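Local structure of Serine/threonine-protein phosphatase 2A regulatory subunit B'' subunit alpha (Homo sapiens, 4I5J) at residues T71-R74 / S75-K79; I80-T83 / E84-S88; K87-F90 / L91-A95; E100-I103 / N104-T107; Y109-Y112 / E113-Y116. The protein serves as a calcium-binding regulatory subunit of protein phosphatase 2A that associates with the scaffold–catalytic core and might modulate its activity, substrate choice and localization. All coordinates share one frame; numbering follows the deposited sequence.

Contact 1: T71-R74 / S75-K79; sequences TVNR and SWSGK
The Trp76 indole turns an edge to Arg74: Arg74 O lies in the ring plane, 3.3 Å from CD1. Beyond the turn, Arg197 makes a cation-pi contact with this ring, and Trp178 meets it with planes at about 60°. The other flat group, the Asn73 amide, is swung into the mouth of the loop because CG stands opposite the backbone N (chi1 -175°). Its OD1 accepts Gly78 N at 2.8 Å, the donor tilted 20° from the carbonyl plane. ND2 lies 3.1 Å from Lys79 O, too badly angled for a bond, and donates instead to Glu84 OE1. Asn73, Ser75, Ser77, Lys79 O and Glu84 thus fall where an EF-hand loop would present calcium ligands, yet the four side chains among them bond to one another, consistent with a degenerate loop; the ion of this structure is held by the loop containing Asp200. The chain enters from helix 54-72 through a type I turn closed by Trp76 N to Asn73 O, 2.9 Å. Two ST turns follow in relay. Ser75 OG accepts from both Ser77 N, at 3.2 Å, and Ser77 OG, while Ser77 OG in turn takes Lys79 N at 3.1 Å.

Contact 2: I80-T83 / E84-S88; sequences ITST and EIRKS
Glu84 reaches back across Thr81. Its CB rests 3.6 Å from Thr81 O, and the next atom, CG, comes to 3.2 Å from Thr81 OG1. Beyond CG the chain is extended (chi2 178°), which carries CD past the same hydroxyl and brings OE1 to Thr81 N at 3.3 Å. That N-H meets the carboxylate from above, 46° out of its plane, while Ile80 CA also lies against OE1. Both oxygens have further partners, OE1 in Asn73 ND2 and OE2 in Ser75 OG, so the carboxylate is gripped from several sides and its rotation is fixed. In return, Thr81 OG1 accepts Glu84 N at 3.2 Å. On the buried flank, Ile80 CG2 presses on Ile85 CG1 at 3.5 Å, a tight fit between side chains crossing at about a right angle and backed by helices 12-20 and 54-72. On the outer flank, Arg86 bends at chi3 (-51°) and folds its guanidinium over the Ser82 carbonyl oxygen, while NE forms a salt bridge with Asp11. Lys87 runs alongside Thr83, its CE 3.6 Å from Thr83 CG2. The reciprocal bonds of Thr81 and Glu84 form a capping box, here opening helix 82-86, probably the exiting helix of an EF-hand-like helix-loop-helix whose loop would end at this glutamate.

Contact 3: K87-F90 / L91-A95; sequences KSNF and LQTLA
Thr93 grips Asn89 O twice, through OG1 at 2.7 Å and through its backbone N at 2.9 Å, the two donors arriving from opposite faces of the carbonyl. This is the first turn of helix 90-97, with Asn89 at the N-cap position. The hydroxyl reaches the carbonyl because OG1 lies opposite the carbonyl carbon of Thr93 (chi1 -62°), pointing back toward the N-terminal end of the helix. One residue on, Leu94 lays CG over a face of the Phe90 ring, 4.3 Å from its centroid and 23° off the normal, a CH-pi contact widened by Leu94 CD1 against Phe90 CE2. Tyr109 meets the Phe90 ring edge-to-face. The Asn89 side chain makes no capping bond; it is drawn to Tyr109 OH and Asp108 in the following loop. Waters take over part of that task: one accepts Leu91 N and another Gln92 N, at 2.8 Å, and both donate to Ser88 O, the second weakly. Behind them, Ser88 OG accepts Phe90 N at 3.1 Å, an ST turn just ahead of the helix. A third water spans the outer side, accepting from Asn89 ND2 at 3.2 Å and donating to Gln92 OE1 at 2.7 Å.

Contact 4: E100-I103 / N104-T107; sequences EEDI and NQIT
Asp102 takes the backbone N-H of Asn104 from a steep angle: OD1 is met 65° above the carboxylate plane, at 3.1 Å from Asn104 N. This bond from a side-chain oxygen to the amide two residues on fits an Asx turn, and the main-chain oxygen of the same residue is used too, Asp102 O accepting Gln105 N at 2.8 Å. Glu100 folds back over the turn. Its CG lies opposite the backbone N (chi1 178°), and a bend at chi2 (59°) curls the carboxylate inward, where OE2 accepts Asp102 N at 3.0 Å on its anti side. The aliphatic part of the chain is used as well: Glu100 CB touches Ile106 CD1 at 3.8 Å as the two side chains slide past each other in opposite directions, and OE1 sits 3.5 Å from Gln105 CB. With an alanine here, Asp102 N would probably lose its carboxylate partner, and Gln105 CB would be left less covered. Deeper in, Ile103 and Ile106 just touch, CD1 to CG1 at 4.5 Å, and both lie against Leu97 of helix 90-97. Asn104 faces onward: its OD1 accepts Glu113 N, tying this loop to the first turn of helix 112-125. Ile106 N bonds back to Ile103 O, 3.0 Å away. Successive bonds between residues three apart are typical of a 3-10 turn, here within the loop joining helices 90-97 and 112-125.

Contact 5: Y109-Y112 / E113-Y116; sequences YFSY and EHFY
Ser111 OG accepts His114 N at 3.1 Å and also donates to a water, which donates a hydrogen bond to Glu113 OE1; the modelled distance from OG to this water, 2.5 Å, is doubtfully short. The Glu113 carboxylate is thus linked to the hydroxyl at second hand. OG stands opposite the backbone N of Ser111 (chi1 169°), turned in toward the helix start; from there it also lies over a face of the His114 imidazole, 3.5 Å above the ring plane, with the water over the ring as well. The backbone bond from Tyr116 N to Tyr112 O is 2.9 Å; the one before it, Phe115 N to Ser111 O, is weak. The arrangement is an N-cap, with Ser111 opening helix 112-125, which carries part of an EF-hand pair; a weak bond from Tyr112 N to Asn104 OD1 lies beside the cap. Outside it Tyr112 and Phe115 run side by side and meet as an offset edge-to-face pair, planes at 64° and centroids 5.0 Å apart. The Phe115 edge comes down on the phenol face near its rim, CD2 at 3.5 Å from Tyr112 CE1, and CE2 lies as near to Tyr112 OH. Phe49 also meets the Tyr112 ring edge-to-face. Were Tyr112 an alanine, the Phe115 edge would probably lose the face it rests on and Phe49 its aromatic partner. Tyr112 CE2 is also brushed by Tyr116 CB at 4.2 Å, while Phe115 packs on Phe56, Arg59 and Thr63 of helix 54-72.

The five contacts lie in series between Thr71 and Tyr116, in helix starts and turns built from local bonds. Contact 1 lies at the surface; the others are partly buried. Contacts 1 and 2 probably belong to one degenerate EF-hand-like unit, joined by the Glu84 carboxylate. Contacts 2 and 3 share Lys87 and Ser88, and Ile85 packs on Leu91 where their helices meet. Contacts 3 and 5 are tied by Tyr109, and contacts 4 and 5 by Asn104. Three helix starts are solved differently: a capping box in contact 2, waters on the first N-H groups in contact 3, a serine cap in contact 5. Within the segments, rings pack in contacts 3 and 5; contact 4 combines carboxylate-to-amide bonds with isoleucine packing.

Contact 1: T71-R74 / S75-K79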
# COMPACT_ATOMS: atom_id res chain seq x y z
N THR A 71 3.79 -2.27 6.58
CA THR A 71 4.91 -1.49 7.09
C THR A 71 6.11 -2.35 7.45
O THR A 71 7.26 -1.97 7.22
CB THR A 71 4.45 -0.70 8.32
OG1 THR A 71 3.44 0.22 7.93
CG2 THR A 71 5.60 0.05 8.96
N VAL A 72 5.87 -3.53 8.02
CA VAL A 72 6.98 -4.33 8.55
C VAL A 72 7.60 -5.28 7.51
O VAL A 72 8.82 -5.38 7.39
CB VAL A 72 6.51 -5.12 9.79
CG1 VAL A 72 7.61 -6.01 10.29
CG2 VAL A 72 6.05 -4.15 10.88
N ASN A 73 6.76 -5.97 6.75
CA ASN A 73 7.24 -6.99 5.82
C ASN A 73 7.81 -6.44 4.50
O ASN A 73 7.25 -6.69 3.43
CB ASN A 73 6.12 -7.98 5.55
CG ASN A 73 6.57 -9.13 4.70
OD1 ASN A 73 5.84 -9.56 3.80
ND2 ASN A 73 7.78 -9.63 4.96
N ARG A 74 8.93 -5.74 4.57
CA ARG A 74 9.46 -5.00 3.43
C ARG A 74 9.93 -5.84 2.23
O ARG A 74 10.10 -5.32 1.12
CB ARG A 74 10.59 -4.08 3.90
CG ARG A 74 10.11 -2.99 4.84
CD ARG A 74 9.34 -1.92 4.07
NE ARG A 74 10.17 -1.36 3.02
CZ ARG A 74 11.12 -0.46 3.22
NH1 ARG A 74 11.36 -0.00 4.44
NH2 ARG A 74 11.84 -0.01 2.19
N SER A 75 10.17 -7.13 2.46
CA SER A 75 10.53 -8.05 1.39
C SER A 75 9.31 -8.50 0.59
O SER A 75 9.46 -9.18 -0.43
CB SER A 75 11.19 -9.29 1.99
OG SER A 75 10.21 -10.10 2.65
N TRP A 76 8.10 -8.16 1.05
CA TRP A 76 6.86 -8.58 0.39
C TRP A 76 6.71 -10.10 0.33
O TRP A 76 5.88 -10.61 -0.41
CB TRP A 76 6.76 -8.03 -1.02
CG TRP A 76 6.52 -6.57 -1.08
CD1 TRP A 76 7.29 -5.58 -0.54
CD2 TRP A 76 5.43 -5.92 -1.76
NE1 TRP A 76 6.74 -4.35 -0.82
CE2 TRP A 76 5.60 -4.53 -1.57
CE3 TRP A 76 4.34 -6.38 -2.50
CZ2 TRP A 76 4.71 -3.59 -2.09
CZ3 TRP A 76 3.45 -5.45 -3.01
CH2 TRP A 76 3.64 -4.07 -2.80
N SER A 77 7.50 -10.82 1.12
CA SER A 77 7.47 -12.28 1.13
C SER A 77 6.23 -12.88 1.79
O SER A 77 5.94 -14.07 1.61
CB SER A 77 8.71 -12.79 1.88
OG SER A 77 8.64 -12.43 3.25
N GLY A 78 5.50 -12.09 2.57
CA GLY A 78 4.38 -12.61 3.34
C GLY A 78 4.85 -13.31 4.61
O GLY A 78 4.06 -13.91 5.33
N LYS A 79 6.15 -13.22 4.87
CA LYS A 79 6.75 -13.83 6.06
C LYS A 79 7.63 -12.80 6.78
O LYS A 79 8.66 -12.36 6.25
CB LYS A 79 7.55 -15.09 5.68
CG LYS A 79 6.71 -16.16 4.97
CD LYS A 79 7.45 -17.47 4.78
CE LYS A 79 6.56 -18.53 4.11
NZ LYS A 79 7.30 -19.77 3.70

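Contact 2: I80-T83 / E84-S88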
# COMPACT_ATOMS: atom_id res chain seq x y z
N ILE A 80 7.21 -12.39 7.97
CA ILE A 80 7.97 -11.40 8.72
C ILE A 80 9.15 -12.03 9.46
O ILE A 80 9.00 -13.03 10.16
CB ILE A 80 7.04 -10.59 9.65
CG1 ILE A 80 6.24 -9.58 8.82
CG2 ILE A 80 7.83 -9.86 10.75
CD1 ILE A 80 5.23 -8.78 9.64
N THR A 81 10.33 -11.44 9.28
CA THR A 81 11.55 -11.92 9.92
C THR A 81 11.89 -11.04 11.12
O THR A 81 11.30 -9.97 11.31
CB THR A 81 12.75 -11.83 8.96
OG1 THR A 81 12.87 -10.48 8.50
CG2 THR A 81 12.57 -12.76 7.75
N SER A 82 12.84 -11.48 11.93
CA SER A 82 13.25 -10.69 13.08
C SER A 82 13.92 -9.39 12.63
O SER A 82 13.78 -8.35 13.29
CB SER A 82 14.20 -11.48 13.99
OG SER A 82 15.38 -11.80 13.28
N THR A 83 14.62 -9.46 11.50
CA THR A 83 15.27 -8.28 10.92
C THR A 83 14.22 -7.23 10.59
O THR A 83 14.38 -6.04 10.91
CB THR A 83 16.04 -8.61 9.61
OG1 THR A 83 17.03 -9.60 9.88
CG2 THR A 83 16.74 -7.39 9.08
N GLU A 84 13.13 -7.67 9.98
CA GLU A 84 12.05 -6.77 9.63
C GLU A 84 11.39 -6.15 10.86
O GLU A 84 11.05 -4.97 10.86
CB GLU A 84 11.03 -7.47 8.74
CG GLU A 84 11.65 -7.80 7.38
CD GLU A 84 10.69 -8.53 6.47
OE1 GLU A 84 9.74 -9.16 6.99
OE2 GLU A 84 10.90 -8.49 5.25
N ILE A 85 11.24 -6.93 11.93
CA ILE A 85 10.66 -6.36 13.13
C ILE A 85 11.60 -5.36 13.76
O ILE A 85 11.18 -4.29 14.24
CB ILE A 85 10.27 -7.44 14.13
CG1 ILE A 85 9.11 -8.25 13.56
CG2 ILE A 85 9.82 -6.81 15.44
CD1 ILE A 85 8.63 -9.29 14.48
N ARG A 86 12.89 -5.71 13.75
CA ARG A 86 13.93 -4.91 14.38
C ARG A 86 14.04 -3.54 13.72
O ARG A 86 14.33 -2.55 14.38
CB ARG A 86 15.26 -5.66 14.27
CG ARG A 86 16.42 -5.11 15.07
CD ARG A 86 17.68 -5.95 14.77
NE ARG A 86 17.41 -7.37 14.95
CZ ARG A 86 17.71 -8.32 14.06
NH1 ARG A 86 18.31 -8.01 12.92
NH2 ARG A 86 17.42 -9.59 14.34
N LYS A 87 13.79 -3.47 12.41
CA LYS A 87 13.82 -2.17 11.71
C LYS A 87 12.50 -1.39 11.74
O LYS A 87 12.42 -0.28 11.21
CB LYS A 87 14.29 -2.35 10.26
CG LYS A 87 15.74 -2.81 10.14
CD LYS A 87 16.04 -3.33 8.74
CE LYS A 87 17.48 -3.85 8.65
NZ LYS A 87 17.81 -4.35 7.28
N SER A 88 11.49 -1.94 12.41
CA SER A 88 10.18 -1.30 12.49
C SER A 88 9.91 -0.76 13.89
O SER A 88 10.66 -1.03 14.82
CB SER A 88 9.09 -2.32 12.14
OG SER A 88 8.82 -3.15 13.26

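Contact 3: K87-F90 / L91-A95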
# COMPACT_ATOMS: atom_id res chain seq x y z
N LYS A 87 13.79 -3.47 12.41
CA LYS A 87 13.82 -2.17 11.71
C LYS A 87 12.50 -1.39 11.74
O LYS A 87 12.42 -0.28 11.21
CB LYS A 87 14.29 -2.35 10.26
CG LYS A 87 15.74 -2.81 10.14
CD LYS A 87 16.04 -3.33 8.74
CE LYS A 87 17.48 -3.85 8.65
NZ LYS A 87 17.81 -4.35 7.28
N SER A 88 11.49 -1.94 12.41
CA SER A 88 10.18 -1.30 12.49
C SER A 88 9.91 -0.76 13.89
O SER A 88 10.66 -1.03 14.82
CB SER A 88 9.09 -2.32 12.14
OG SER A 88 8.82 -3.15 13.26
N ASN A 89 8.81 -0.02 14.05
CA ASN A 89 8.39 0.41 15.38
C ASN A 89 7.28 -0.47 15.94
O ASN A 89 6.51 -0.02 16.80
CB ASN A 89 7.91 1.89 15.37
CG ASN A 89 6.64 2.09 14.55
OD1 ASN A 89 6.21 1.19 13.84
ND2 ASN A 89 6.04 3.26 14.67
N PHE A 90 7.18 -1.71 15.48
CA PHE A 90 6.05 -2.54 15.93
C PHE A 90 6.13 -2.88 17.42
O PHE A 90 5.16 -2.74 18.15
CB PHE A 90 5.89 -3.82 15.11
CG PHE A 90 4.69 -4.63 15.53
CD1 PHE A 90 3.40 -4.15 15.32
CD2 PHE A 90 4.85 -5.86 16.17
CE1 PHE A 90 2.28 -4.87 15.72
CE2 PHE A 90 3.73 -6.59 16.56
CZ PHE A 90 2.44 -6.09 16.35
N LEU A 91 7.28 -3.35 17.87
CA LEU A 91 7.38 -3.75 19.27
C LEU A 91 7.20 -2.54 20.16
O LEU A 91 6.49 -2.63 21.16
CB LEU A 91 8.69 -4.48 19.55
CG LEU A 91 8.80 -5.85 18.86
CD1 LEU A 91 10.05 -6.58 19.31
CD2 LEU A 91 7.56 -6.67 19.16
N GLN A 92 7.79 -1.41 19.79
CA GLN A 92 7.56 -0.16 20.54
C GLN A 92 6.09 0.23 20.56
O GLN A 92 5.56 0.66 21.57
CB GLN A 92 8.37 1.00 19.95
CG GLN A 92 7.99 2.34 20.54
CD GLN A 92 8.39 3.49 19.66
OE1 GLN A 92 8.88 3.30 18.54
NE2 GLN A 92 8.19 4.70 20.15
N THR A 93 5.40 0.05 19.43
CA THR A 93 3.98 0.37 19.38
C THR A 93 3.17 -0.56 20.32
O THR A 93 2.18 -0.15 20.91
CB THR A 93 3.43 0.25 17.93
OG1 THR A 93 4.09 1.20 17.09
CG2 THR A 93 1.94 0.54 17.91
N LEU A 94 3.59 -1.81 20.45
CA LEU A 94 2.97 -2.71 21.42
C LEU A 94 3.19 -2.18 22.83
O LEU A 94 2.29 -2.17 23.66
CB LEU A 94 3.53 -4.12 21.32
CG LEU A 94 3.02 -4.95 20.14
CD1 LEU A 94 3.36 -6.43 20.35
CD2 LEU A 94 1.53 -4.74 20.00
N ALA A 95 4.41 -1.72 23.09
CA ALA A 95 4.73 -1.15 24.40
C ALA A 95 3.85 0.07 24.70
O ALA A 95 3.43 0.28 25.85
CB ALA A 95 6.20 -0.80 24.48
O HOH W 1 10.01 -1.13 18.07
O HOH W 2 10.08 -3.51 16.63
O HOH W 3 7.66 4.94 16.82

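Contact 4: E100-I103 / N104-T107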
# COMPACT_ATOMS: atom_id res chain seq x y z
N GLU A 100 -1.65 3.48 26.62
CA GLU A 100 -2.62 4.39 26.01
C GLU A 100 -4.03 3.81 26.04
O GLU A 100 -4.24 2.68 25.59
CB GLU A 100 -2.19 4.69 24.58
CG GLU A 100 -3.14 5.59 23.83
CD GLU A 100 -3.33 6.92 24.50
OE1 GLU A 100 -2.47 7.81 24.33
OE2 GLU A 100 -4.36 7.07 25.19
N GLU A 101 -4.99 4.57 26.55
CA GLU A 101 -6.35 4.06 26.66
C GLU A 101 -7.21 4.43 25.45
O GLU A 101 -8.18 3.73 25.14
CB GLU A 101 -7.02 4.51 27.97
CG GLU A 101 -6.71 3.60 29.16
CD GLU A 101 -7.55 3.92 30.40
OE1 GLU A 101 -8.53 4.70 30.28
OE2 GLU A 101 -7.24 3.39 31.48
N ASP A 102 -6.86 5.52 24.78
CA ASP A 102 -7.55 5.87 23.54
C ASP A 102 -6.86 5.18 22.36
O ASP A 102 -5.87 5.70 21.82
CB ASP A 102 -7.57 7.37 23.32
CG ASP A 102 -8.42 7.77 22.11
OD1 ASP A 102 -9.06 6.88 21.50
OD2 ASP A 102 -8.46 8.98 21.77
N ILE A 103 -7.40 4.03 21.96
CA ILE A 103 -6.90 3.30 20.80
C ILE A 103 -6.61 4.20 19.58
O ILE A 103 -5.68 3.93 18.81
CB ILE A 103 -7.85 2.17 20.42
CG1 ILE A 103 -7.15 1.19 19.48
CG2 ILE A 103 -9.13 2.72 19.79
CD1 ILE A 103 -5.85 0.66 20.01
N ASN A 104 -7.37 5.29 19.44
CA ASN A 104 -7.22 6.18 18.29
C ASN A 104 -6.02 7.12 18.36
O ASN A 104 -5.72 7.83 17.40
CB ASN A 104 -8.52 6.93 18.01
CG ASN A 104 -9.65 5.98 17.67
OD1 ASN A 104 -9.43 4.96 17.02
ND2 ASN A 104 -10.86 6.29 18.12
N GLN A 105 -5.32 7.08 19.48
CA GLN A 105 -4.03 7.74 19.61
C GLN A 105 -2.89 6.85 19.12
O GLN A 105 -1.79 7.33 18.86
CB GLN A 105 -3.78 8.14 21.06
CG GLN A 105 -3.52 9.62 21.23
CD GLN A 105 -4.58 10.47 20.56
OE1 GLN A 105 -5.76 10.11 20.57
NE2 GLN A 105 -4.17 11.58 19.96
N ILE A 106 -3.15 5.55 19.02
CA ILE A 106 -2.15 4.66 18.43
C ILE A 106 -2.37 4.65 16.93
O ILE A 106 -3.08 3.79 16.38
CB ILE A 106 -2.22 3.22 18.98
CG1 ILE A 106 -2.23 3.22 20.51
CG2 ILE A 106 -1.03 2.46 18.50
CD1 ILE A 106 -0.93 3.70 21.11
N THR A 107 -1.76 5.61 16.25
CA THR A 107 -2.02 5.86 14.85
C THR A 107 -1.21 4.92 13.93
O THR A 107 -1.52 4.80 12.75
CB THR A 107 -1.75 7.33 14.49
OG1 THR A 107 -0.43 7.67 14.90
CG2 THR A 107 -2.76 8.26 15.21

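Contact 5: Y109-Y112 / E113-Y116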
# COMPACT_ATOMS: atom_id res chain seq x y z
N TYR A 109 -0.65 1.22 12.92
CA TYR A 109 -1.25 -0.12 12.97
C TYR A 109 -2.65 -0.18 13.54
O TYR A 109 -3.55 -0.66 12.86
CB TYR A 109 -0.37 -1.14 13.72
CG TYR A 109 1.09 -1.08 13.35
CD1 TYR A 109 2.01 -0.61 14.26
CD2 TYR A 109 1.54 -1.48 12.09
CE1 TYR A 109 3.34 -0.53 13.96
CE2 TYR A 109 2.90 -1.39 11.76
CZ TYR A 109 3.78 -0.90 12.71
OH TYR A 109 5.13 -0.80 12.49
N PHE A 110 -2.83 0.30 14.77
CA PHE A 110 -3.98 -0.10 15.60
C PHE A 110 -5.22 0.75 15.60
O PHE A 110 -6.28 0.29 16.06
CB PHE A 110 -3.53 -0.29 17.05
CG PHE A 110 -2.68 -1.49 17.24
CD1 PHE A 110 -1.30 -1.37 17.28
CD2 PHE A 110 -3.24 -2.75 17.31
CE1 PHE A 110 -0.50 -2.49 17.42
CE2 PHE A 110 -2.45 -3.88 17.47
CZ PHE A 110 -1.09 -3.75 17.51
N SER A 111 -5.10 1.99 15.12
CA SER A 111 -6.18 2.97 15.25
C SER A 111 -7.49 2.43 14.74
O SER A 111 -7.53 1.92 13.62
CB SER A 111 -5.84 4.20 14.44
OG SER A 111 -6.96 5.07 14.34
N TYR A 112 -8.54 2.56 15.55
CA TYR A 112 -9.86 2.11 15.12
C TYR A 112 -10.45 3.07 14.10
O TYR A 112 -11.06 2.64 13.12
CB TYR A 112 -10.86 1.94 16.29
CG TYR A 112 -12.11 1.26 15.79
CD1 TYR A 112 -12.16 -0.12 15.67
CD2 TYR A 112 -13.20 2.00 15.35
CE1 TYR A 112 -13.29 -0.76 15.18
CE2 TYR A 112 -14.32 1.39 14.86
CZ TYR A 112 -14.36 0.01 14.77
OH TYR A 112 -15.50 -0.60 14.28
N GLU A 113 -10.27 4.37 14.35
CA GLU A 113 -10.72 5.41 13.44
C GLU A 113 -10.16 5.22 12.03
O GLU A 113 -10.85 5.43 11.03
CB GLU A 113 -10.27 6.79 13.93
CG GLU A 113 -11.12 7.40 15.05
CD GLU A 113 -10.46 8.62 15.71
OE1 GLU A 113 -9.29 8.94 15.38
OE2 GLU A 113 -11.11 9.25 16.57
N HIS A 114 -8.89 4.85 11.95
CA HIS A 114 -8.26 4.68 10.66
C HIS A 114 -8.91 3.49 9.99
O HIS A 114 -9.20 3.52 8.80
CB HIS A 114 -6.75 4.42 10.78
CG HIS A 114 -5.94 5.64 11.06
ND1 HIS A 114 -4.60 5.59 11.39
CD2 HIS A 114 -6.28 6.96 11.06
CE1 HIS A 114 -4.15 6.81 11.59
NE2 HIS A 114 -5.14 7.66 11.39
N PHE A 115 -9.11 2.42 10.76
CA PHE A 115 -9.74 1.24 10.20
C PHE A 115 -11.12 1.57 9.64
O PHE A 115 -11.48 1.11 8.56
CB PHE A 115 -9.87 0.12 11.24
CG PHE A 115 -11.09 -0.74 11.02
CD1 PHE A 115 -11.13 -1.66 9.99
CD2 PHE A 115 -12.19 -0.63 11.86
CE1 PHE A 115 -12.26 -2.44 9.78
CE2 PHE A 115 -13.32 -1.42 11.66
CZ PHE A 115 -13.36 -2.32 10.62
N TYR A 116 -11.89 2.37 10.36
CA TYR A 116 -13.27 2.59 9.93
C TYR A 116 -13.31 3.45 8.67
O TYR A 116 -14.14 3.23 7.79
CB TYR A 116 -14.12 3.19 11.06
CG TYR A 116 -15.60 3.24 10.75
CD1 TYR A 116 -16.31 2.09 10.44
CD2 TYR A 116 -16.29 4.45 10.78
CE1 TYR A 116 -17.71 2.15 10.17
CE2 TYR A 116 -17.65 4.52 10.51
CZ TYR A 116 -18.36 3.37 10.20
OH TYR A 116 -19.70 3.47 9.93
O HOH W 4 -6.79 7.50 14.77